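Flap endonuclease 1 (PDB 3ORY) probably cleaves branched DNA structure-specifically, removing 5' flaps in the manner of the FEN1 family of metal-dependent nucleases. Local coordinates at residues E168-Y173 with D304-E309; Y91-K96 with R147-L152; I37-G42 with A172-K177. All blocks are in the same frame, centred on the assembly; numbering follows the deposited sequence.

Contact 1 of 3, residues E168-Y173 with D304-E309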
loop_
_atom_site.group_PDB
_atom_site.type_symbol
_atom_site.label_atom_id
_atom_site.label_comp_id
_atom_site.label_asym_id
_atom_site.label_seq_id
_atom_site.Cartn_x
_atom_site.Cartn_y
_atom_site.Cartn_z
ATOM N N GLU A 168 4.875 5.411 5.694
ATOM C CA GLU A 168 3.634 6.183 5.506
ATOM C C GLU A 168 3.728 7.596 6.077
ATOM O O GLU A 168 3.161 8.536 5.506
ATOM C CB GLU A 168 2.431 5.448 6.123
ATOM C CG GLU A 168 2.143 4.069 5.493
ATOM C CD GLU A 168 1.433 4.148 4.124
ATOM O OE1 GLU A 168 1.086 5.260 3.665
ATOM O OE2 GLU A 168 1.236 3.082 3.500
ATOM N N ALA A 169 4.433 7.738 7.202
ATOM C CA ALA A 169 4.671 9.056 7.833
ATOM C C ALA A 169 5.570 9.953 6.988
ATOM O O ALA A 169 5.316 11.151 6.854
ATOM C CB ALA A 169 5.303 8.862 9.229
ATOM N N GLN A 170 6.653 9.375 6.466
ATOM C CA GLN A 170 7.553 10.098 5.569
ATOM C C GLN A 170 6.850 10.499 4.278
ATOM O O GLN A 170 7.055 11.615 3.785
ATOM C CB GLN A 170 8.816 9.281 5.255
ATOM C CG GLN A 170 9.861 10.042 4.416
ATOM C CD GLN A 170 10.454 11.234 5.144
ATOM O OE1 GLN A 170 10.656 11.193 6.360
ATOM N NE2 GLN A 170 10.744 12.304 4.402
ATOM N N ALA A 171 6.022 9.602 3.739
ATOM C CA ALA A 171 5.201 9.924 2.559
ATOM C C ALA A 171 4.331 11.154 2.834
ATOM O O ALA A 171 4.348 12.113 2.056
ATOM C CB ALA A 171 4.326 8.721 2.144
ATOM N N ALA A 172 3.595 11.130 3.951
ATOM C CA ALA A 172 2.764 12.270 4.369
ATOM C C ALA A 172 3.573 13.558 4.480
ATOM O O ALA A 172 3.121 14.623 4.045
ATOM C CB ALA A 172 2.063 11.972 5.703
ATOM N N TYR A 173 4.765 13.460 5.076
ATOM C CA TYR A 173 5.627 14.629 5.270
ATOM C C TYR A 173 6.128 15.232 3.953
ATOM O O TYR A 173 6.186 16.455 3.805
ATOM C CB TYR A 173 6.810 14.292 6.182
ATOM C CG TYR A 173 7.672 15.493 6.534
ATOM C CD1 TYR A 173 7.207 16.488 7.411
ATOM C CD2 TYR A 173 8.952 15.633 5.997
ATOM C CE1 TYR A 173 8.008 17.599 7.740
ATOM C CE2 TYR A 173 9.759 16.740 6.318
ATOM C CZ TYR A 173 9.279 17.713 7.177
ATOM O OH TYR A 173 10.084 18.786 7.480
ATOM N N ASP A 304 13.946 15.809 6.619
ATOM C CA ASP A 304 14.147 16.753 5.518
ATOM C C ASP A 304 15.275 16.314 4.613
ATOM O O ASP A 304 15.535 16.953 3.591
ATOM C CB ASP A 304 14.530 18.128 6.077
ATOM C CG ASP A 304 13.377 18.830 6.709
ATOM O OD1 ASP A 304 12.264 18.755 6.157
ATOM O OD2 ASP A 304 13.589 19.466 7.760
ATOM N N ASN A 305 15.959 15.243 5.010
ATOM C CA ASN A 305 17.160 14.773 4.333
ATOM C C ASN A 305 16.822 13.841 3.166
ATOM O O ASN A 305 17.020 12.631 3.243
ATOM C CB ASN A 305 18.101 14.099 5.353
ATOM C CG ASN A 305 19.377 13.558 4.723
ATOM O OD1 ASN A 305 19.889 14.123 3.760
ATOM N ND2 ASN A 305 19.899 12.457 5.279
ATOM N N TYR A 306 16.274 14.420 2.103
ATOM C CA TYR A 306 15.960 13.694 0.882
ATOM C C TYR A 306 16.038 14.669 -0.273
ATOM O O TYR A 306 15.870 15.872 -0.086
ATOM C CB TYR A 306 14.561 13.049 0.931
ATOM C CG TYR A 306 13.405 14.028 1.093
ATOM C CD1 TYR A 306 12.867 14.704 -0.006
ATOM C CD2 TYR A 306 12.842 14.268 2.354
ATOM C CE1 TYR A 306 11.810 15.617 0.150
ATOM C CE2 TYR A 306 11.787 15.162 2.517
ATOM C CZ TYR A 306 11.278 15.832 1.415
ATOM O OH TYR A 306 10.241 16.711 1.598
ATOM N N ARG A 307 16.278 14.147 -1.467
ATOM C CA ARG A 307 16.258 14.972 -2.670
ATOM C C ARG A 307 15.792 14.118 -3.841
ATOM O O ARG A 307 16.547 13.288 -4.353
ATOM C CB ARG A 307 17.634 15.611 -2.932
ATOM C CG ARG A 307 17.712 16.431 -4.229
ATOM C CD ARG A 307 18.553 17.695 -4.058
ATOM N NE ARG A 307 18.821 18.371 -5.331
ATOM C CZ ARG A 307 20.033 18.729 -5.757
ATOM N NH1 ARG A 307 21.109 18.492 -5.011
ATOM N NH2 ARG A 307 20.172 19.342 -6.929
ATOM N N ILE A 308 14.548 14.340 -4.255
ATOM C CA ILE A 308 13.877 13.508 -5.248
ATOM C C ILE A 308 14.297 13.867 -6.679
ATOM O O ILE A 308 13.910 14.919 -7.214
ATOM C CB ILE A 308 12.346 13.606 -5.094
ATOM C CG1 ILE A 308 11.922 13.232 -3.660
ATOM C CG2 ILE A 308 11.646 12.736 -6.123
ATOM C CD1 ILE A 308 10.541 13.737 -3.283
ATOM N N GLU A 309 15.091 12.984 -7.282
ATOM C CA GLU A 309 15.578 13.169 -8.653
ATOM C C GLU A 309 15.395 11.890 -9.459
ATOM O O GLU A 309 15.559 10.791 -8.937
ATOM C CB GLU A 309 17.058 13.564 -8.661
ATOM C CG GLU A 309 17.362 14.939 -8.063
ATOM C CD GLU A 309 18.849 15.263 -8.051
ATOM O OE1 GLU A 309 19.678 14.327 -8.136
ATOM O OE2 GLU A 309 19.194 16.461 -7.959
#

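Contact 2 of 3, residues Y91-K96 with R147-L152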
loop_
_atom_site.group_PDB
_atom_site.type_symbol
_atom_site.label_atom_id
_atom_site.label_comp_id
_atom_site.label_asym_id
_atom_site.label_seq_id
_atom_site.Cartn_x
_atom_site.Cartn_y
_atom_site.Cartn_z
ATOM N N TYR A 91 9.287 6.330 -4.596
ATOM C CA TYR A 91 8.920 5.386 -3.551
ATOM C C TYR A 91 9.536 5.821 -2.233
ATOM O O TYR A 91 10.531 6.540 -2.219
ATOM C CB TYR A 91 9.363 3.964 -3.928
ATOM C CG TYR A 91 8.479 3.352 -5.001
ATOM C CD1 TYR A 91 7.401 2.526 -4.664
ATOM C CD2 TYR A 91 8.711 3.614 -6.350
ATOM C CE1 TYR A 91 6.586 1.963 -5.659
ATOM C CE2 TYR A 91 7.906 3.066 -7.340
ATOM C CZ TYR A 91 6.846 2.249 -6.987
ATOM O OH TYR A 91 6.067 1.719 -7.979
ATOM N N VAL A 92 8.921 5.418 -1.126
ATOM C CA VAL A 92 9.488 5.680 0.184
ATOM C C VAL A 92 9.527 4.379 0.975
ATOM O O VAL A 92 8.522 3.668 1.066
ATOM C CB VAL A 92 8.735 6.809 0.950
ATOM C CG1 VAL A 92 7.235 6.527 1.051
ATOM C CG2 VAL A 92 9.372 7.053 2.337
ATOM N N PHE A 93 10.693 4.066 1.537
ATOM C CA PHE A 93 10.864 2.825 2.272
ATOM C C PHE A 93 11.071 3.070 3.751
ATOM O O PHE A 93 11.757 4.021 4.151
ATOM C CB PHE A 93 12.021 2.006 1.680
ATOM C CG PHE A 93 11.707 1.427 0.330
ATOM C CD1 PHE A 93 10.925 0.289 0.215
ATOM C CD2 PHE A 93 12.194 2.026 -0.828
ATOM C CE1 PHE A 93 10.625 -0.263 -1.055
ATOM C CE2 PHE A 93 11.897 1.503 -2.094
ATOM C CZ PHE A 93 11.106 0.352 -2.204
ATOM N N ASP A 94 10.479 2.178 4.544
ATOM C CA ASP A 94 10.417 2.254 5.998
ATOM C C ASP A 94 11.814 2.185 6.582
ATOM O O ASP A 94 12.714 1.585 5.987
ATOM C CB ASP A 94 9.580 1.066 6.514
ATOM C CG ASP A 94 8.922 1.341 7.855
ATOM O OD1 ASP A 94 7.738 1.733 7.860
ATOM O OD2 ASP A 94 9.587 1.160 8.905
ATOM N N GLY A 95 11.989 2.796 7.749
ATOM C CA GLY A 95 13.248 2.732 8.481
ATOM C C GLY A 95 13.502 1.373 9.112
ATOM O O GLY A 95 14.631 1.062 9.481
ATOM N N LYS A 96 12.459 0.561 9.223
ATOM C CA LYS A 96 12.587 -0.781 9.803
ATOM C C LYS A 96 12.392 -1.859 8.746
ATOM O O LYS A 96 11.627 -1.666 7.800
ATOM C CB LYS A 96 11.576 -0.978 10.950
ATOM C CG LYS A 96 11.848 -0.114 12.203
ATOM C CD LYS A 96 13.282 -0.314 12.697
ATOM C CE LYS A 96 13.679 0.745 13.726
ATOM N NZ LYS A 96 12.785 0.679 14.924
ATOM N N ARG A 147 15.525 -5.062 -0.442
ATOM C CA ARG A 147 16.813 -4.753 -1.059
ATOM C C ARG A 147 16.743 -4.873 -2.583
ATOM O O ARG A 147 17.185 -3.972 -3.289
ATOM C CB ARG A 147 17.896 -5.684 -0.495
ATOM C CG ARG A 147 19.294 -5.524 -1.083
ATOM C CD ARG A 147 20.345 -6.203 -0.169
ATOM N NE ARG A 147 20.302 -5.657 1.199
ATOM C CZ ARG A 147 19.910 -6.331 2.285
ATOM N NH1 ARG A 147 19.538 -7.608 2.193
ATOM N NH2 ARG A 147 19.904 -5.726 3.474
ATOM N N ASP A 148 16.195 -5.980 -3.084
ATOM C CA ASP A 148 16.065 -6.179 -4.535
ATOM C C ASP A 148 15.171 -5.136 -5.190
ATOM O O ASP A 148 15.470 -4.659 -6.288
ATOM C CB ASP A 148 15.574 -7.600 -4.855
ATOM C CG ASP A 148 16.612 -8.667 -4.499
ATOM O OD1 ASP A 148 17.807 -8.316 -4.360
ATOM O OD2 ASP A 148 16.232 -9.845 -4.332
ATOM N N ALA A 149 14.088 -4.768 -4.503
ATOM C CA ALA A 149 13.178 -3.732 -4.985
ATOM C C ALA A 149 13.897 -2.392 -5.137
ATOM O O ALA A 149 13.725 -1.701 -6.147
ATOM C CB ALA A 149 11.968 -3.586 -4.043
ATOM N N LYS A 150 14.701 -2.036 -4.135
ATOM C CA LYS A 150 15.503 -0.815 -4.191
ATOM C C LYS A 150 16.496 -0.876 -5.363
ATOM O O LYS A 150 16.621 0.092 -6.106
ATOM C CB LYS A 150 16.240 -0.572 -2.870
ATOM C CG LYS A 150 15.323 -0.156 -1.711
ATOM C CD LYS A 150 16.063 -0.194 -0.370
ATOM C CE LYS A 150 15.128 0.275 0.742
ATOM N NZ LYS A 150 15.789 0.186 2.079
ATOM N N SER A 151 17.179 -2.009 -5.527
ATOM C CA SER A 151 18.115 -2.193 -6.647
ATOM C C SER A 151 17.420 -2.052 -7.993
ATOM O O SER A 151 17.971 -1.449 -8.913
ATOM C CB SER A 151 18.805 -3.559 -6.579
ATOM O OG SER A 151 19.623 -3.647 -5.423
ATOM N N LEU A 152 16.222 -2.617 -8.116
ATOM C CA LEU A 152 15.470 -2.515 -9.370
ATOM C C LEU A 152 15.108 -1.057 -9.700
ATOM O O LEU A 152 15.271 -0.608 -10.840
ATOM C CB LEU A 152 14.214 -3.397 -9.341
ATOM C CG LEU A 152 13.304 -3.297 -10.576
ATOM C CD1 LEU A 152 14.031 -3.770 -11.868
ATOM C CD2 LEU A 152 12.008 -4.073 -10.362
HETATM O O HOH W 1 13.493 -0.163 3.949
#

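Contact 3 of 3, residues I37-G42 with A172-K177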
loop_
_atom_site.group_PDB
_atom_site.type_symbol
_atom_site.label_atom_id
_atom_site.label_comp_id
_atom_site.label_asym_id
_atom_site.label_seq_id
_atom_site.Cartn_x
_atom_site.Cartn_y
_atom_site.Cartn_z
ATOM N N ILE A 37 3.875 14.581 -9.074
ATOM C CA ILE A 37 4.784 13.736 -8.313
ATOM C C ILE A 37 3.962 12.979 -7.284
ATOM O O ILE A 37 3.243 13.584 -6.489
ATOM C CB ILE A 37 5.898 14.561 -7.630
ATOM C CG1 ILE A 37 6.701 15.347 -8.682
ATOM C CG2 ILE A 37 6.811 13.635 -6.769
ATOM C CD1 ILE A 37 7.664 16.402 -8.115
ATOM N N ILE A 38 4.051 11.652 -7.312
ATOM C CA ILE A 38 3.304 10.818 -6.374
ATOM C C ILE A 38 4.293 10.032 -5.531
ATOM O O ILE A 38 5.173 9.348 -6.074
ATOM C CB ILE A 38 2.314 9.860 -7.100
ATOM C CG1 ILE A 38 1.312 10.633 -7.965
ATOM C CG2 ILE A 38 1.587 8.940 -6.104
ATOM C CD1 ILE A 38 0.396 11.555 -7.214
ATOM N N VAL A 39 4.175 10.152 -4.210
ATOM C CA VAL A 39 5.060 9.404 -3.325
ATOM C C VAL A 39 4.398 8.100 -2.874
ATOM O O VAL A 39 3.396 8.101 -2.161
ATOM C CB VAL A 39 5.637 10.274 -2.166
ATOM C CG1 VAL A 39 4.545 10.887 -1.309
ATOM C CG2 VAL A 39 6.629 9.475 -1.318
ATOM N N ILE A 40 4.975 6.985 -3.304
ATOM C CA ILE A 40 4.355 5.676 -3.129
ATOM C C ILE A 40 4.992 4.924 -1.975
ATOM O O ILE A 40 6.205 4.671 -1.976
ATOM C CB ILE A 40 4.474 4.826 -4.427
ATOM C CG1 ILE A 40 3.917 5.614 -5.624
ATOM C CG2 ILE A 40 3.763 3.463 -4.258
ATOM C CD1 ILE A 40 4.347 5.044 -7.004
ATOM N N ASP A 41 4.181 4.564 -0.983
ATOM C CA ASP A 41 4.713 3.801 0.125
ATOM C C ASP A 41 5.227 2.473 -0.404
ATOM O O ASP A 41 4.506 1.739 -1.089
ATOM C CB ASP A 41 3.682 3.592 1.223
ATOM C CG ASP A 41 4.269 2.893 2.417
ATOM O OD1 ASP A 41 4.890 3.575 3.262
ATOM O OD2 ASP A 41 4.134 1.654 2.498
ATOM N N GLY A 42 6.496 2.208 -0.109
ATOM C CA GLY A 42 7.223 1.068 -0.657
ATOM C C GLY A 42 6.686 -0.281 -0.200
ATOM O O GLY A 42 6.331 -1.109 -1.024
ATOM N N ALA A 172 3.595 11.130 3.951
ATOM C CA ALA A 172 2.764 12.270 4.369
ATOM C C ALA A 172 3.573 13.558 4.480
ATOM O O ALA A 172 3.121 14.623 4.045
ATOM C CB ALA A 172 2.063 11.972 5.703
ATOM N N TYR A 173 4.765 13.460 5.076
ATOM C CA TYR A 173 5.627 14.629 5.270
ATOM C C TYR A 173 6.128 15.232 3.953
ATOM O O TYR A 173 6.186 16.455 3.805
ATOM C CB TYR A 173 6.810 14.292 6.182
ATOM C CG TYR A 173 7.672 15.493 6.534
ATOM C CD1 TYR A 173 7.207 16.488 7.411
ATOM C CD2 TYR A 173 8.952 15.633 5.997
ATOM C CE1 TYR A 173 8.008 17.599 7.740
ATOM C CE2 TYR A 173 9.759 16.740 6.318
ATOM C CZ TYR A 173 9.279 17.713 7.177
ATOM O OH TYR A 173 10.084 18.786 7.480
ATOM N N ILE A 174 6.506 14.377 3.006
ATOM C CA ILE A 174 6.892 14.836 1.670
ATOM C C ILE A 174 5.757 15.642 0.995
ATOM O O ILE A 174 6.001 16.697 0.374
ATOM C CB ILE A 174 7.378 13.644 0.791
ATOM C CG1 ILE A 174 8.696 13.089 1.361
ATOM C CG2 ILE A 174 7.562 14.060 -0.674
ATOM C CD1 ILE A 174 9.093 11.686 0.814
ATOM N N VAL A 175 4.526 15.166 1.130
ATOM C CA VAL A 175 3.379 15.909 0.600
ATOM C C VAL A 175 3.172 17.231 1.361
ATOM O O VAL A 175 2.928 18.263 0.735
ATOM C CB VAL A 175 2.080 15.073 0.592
ATOM C CG1 VAL A 175 0.948 15.853 -0.089
ATOM C CG2 VAL A 175 2.295 13.748 -0.147
ATOM N N LYS A 176 3.285 17.190 2.696
ATOM C CA LYS A 176 3.209 18.401 3.538
ATOM C C LYS A 176 4.185 19.482 3.092
ATOM O O LYS A 176 3.846 20.676 3.085
ATOM C CB LYS A 176 3.518 18.077 4.995
ATOM C CG LYS A 176 2.400 17.428 5.783
ATOM C CD LYS A 176 2.861 17.280 7.233
ATOM C CE LYS A 176 1.948 16.405 8.048
ATOM N NZ LYS A 176 2.306 16.487 9.494
ATOM N N LYS A 177 5.400 19.060 2.740
ATOM C CA LYS A 177 6.466 19.974 2.322
ATOM C C LYS A 177 6.276 20.535 0.907
ATOM O O LYS A 177 7.050 21.378 0.471
ATOM C CB LYS A 177 7.838 19.279 2.418
ATOM C CG LYS A 177 8.285 18.915 3.837
ATOM C CD LYS A 177 8.264 20.105 4.794
ATOM C CE LYS A 177 9.533 20.934 4.686
ATOM N NZ LYS A 177 9.376 22.224 5.427
#

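Contact 1 of 3, residues E168-Y173 with D304-E309
A helix-to-loop contact, part polar and part aromatic, ties helix 167-176, in the I-region of the nuclease, to the late loop 304-309, which lies over it between helices 290-298 and 315-325. Its one direct hydrogen bond joins two side chains: Tyr173 OH donates to Asp304 OD1 over 2.6 Å. The carboxylate oxygen sits at the rim of the phenol, near the ring plane, and is met on its syn side with the donor 27° out of the carboxylate plane. Tyr173 reaches the loop because its CG stands anti to the backbone N (chi1 -174°), which sends the ring outward from the helix.

One helical turn earlier, Gln170 bends at chi2 and brings its amide up to Tyr306. Its NE2 lies 3.5 Å from Tyr306 CD2, with amide and ring planes 72° apart; this approach is packing. Tyr306 reaches in from the loop to rest on Ile174, and its hydroxyl is hydrogen-bonded to Asp179. The bond of Tyr173 to Asp304, with that of Gln170 OE1 to Thr303 N, holds the loop at its start, and a short bond from a neutral phenol should favour the ionised form of Asp304.

Contact 2 of 3, residues Y91-K96 with R147-L152
Lys150 NZ and the carbonyl oxygen of Asp94 are joined through one water, which donates to Asp94 O at 2.8 Å and accepts from Lys150 NZ at 3.0 Å. Gln162 braces both ends of this bridge, its NE2 bonding to Asp94 O and its OE1 to Lys150 NZ. The ammonium is carried there by a chain extended beyond CG that passes along Phe93, the two side chains running in opposite directions.

Lys150 CG lies over one face of the phenyl ring in a CH-pi contact, 4.1 Å from the centroid and 24° off the normal. Farther along, Lys150 CE comes to 3.6 Å from Phe93 CG. Here helix 143-156 packs on the end of strand 88-93, a parallel strand in the sheet of the PIN-like nuclease domain, paired with strands 37-41 and 160-162. Ala149 adds a methyl at the far end of the ring, its CB 4.4 Å from Phe93 CZ, and Leu46 of helix 42-52 touches both residues. Just past the strand, Asp94 turns the chain: its OD2 accepts from Lys96 N at 3.0 Å through the anti lone pair, an Asx turn. Asp94 OD1 has a salt bridge to Lys101 and a hydrogen bond from Gly167 N.

Contact 3 of 3, residues I37-G42 with A172-K177
Strand 37-41 and the C-terminal part of helix 167-176 come closest at Val39 and Ile174, whose CA atoms are 7.6 Å apart, with no hydrogen bond between the two segments. From the strand segment, Val39 carries the contact, and each of its methyls has a different helix partner. CG2 meets the end of the isoleucine chain, 3.9 Å from Ile174 CD1, while CG1 meets a valine branch, 3.8 Å from Val175 CG2. The split follows from chi1 of 58°, which sets CG1 between the backbone N and the carbonyl carbon and CG2 anti to the N. Ile174 points toward the strand and puts its delta methyl there. All three side chains are buried, in the alpha/beta packing of helix on parallel strand found in PIN-like domains.

At the C-terminal end of the strand, Asp41 is the N-cap of helix 42-52, its OD2 accepting from Asn44 N. The carboxylates of Asp41 and Glu168 lie close together here, with a phosphate ion nearby, consistent with the acidic metal site of this nuclease family. Strand 37-41 is flanked by the parallel strands 88-93 and 182-184; Val39 also touches Val90 and Val92 of the former, while Val175 leans on Pro196, in the loop just before strand 197-200.

From the N terminus, strand 37-41 comes first and waits about 130 residues for helix 167-176, where contact 3 closes. Within that long excursion lies contact 2, which closes the shorter loop between strand 88-93 and helix 143-156. Contact 1 then starts on the same helix as contact 3, sharing Ala172 and Tyr173 with it, and reaches 131 residues on to the loop at 304-309. Strands 37-41 and 88-93 are sheet neighbours, so Val92 N and O pair with Ile40 O and Gly42 N to join contacts 2 and 3. Val92 also packs on Gln170 and Ala171, which brings contact 2 against contact 1. Helix 167-176 therefore connects the central sheet to the late loop, while contact 2 ties helix 143-156 to the end of strand 88-93.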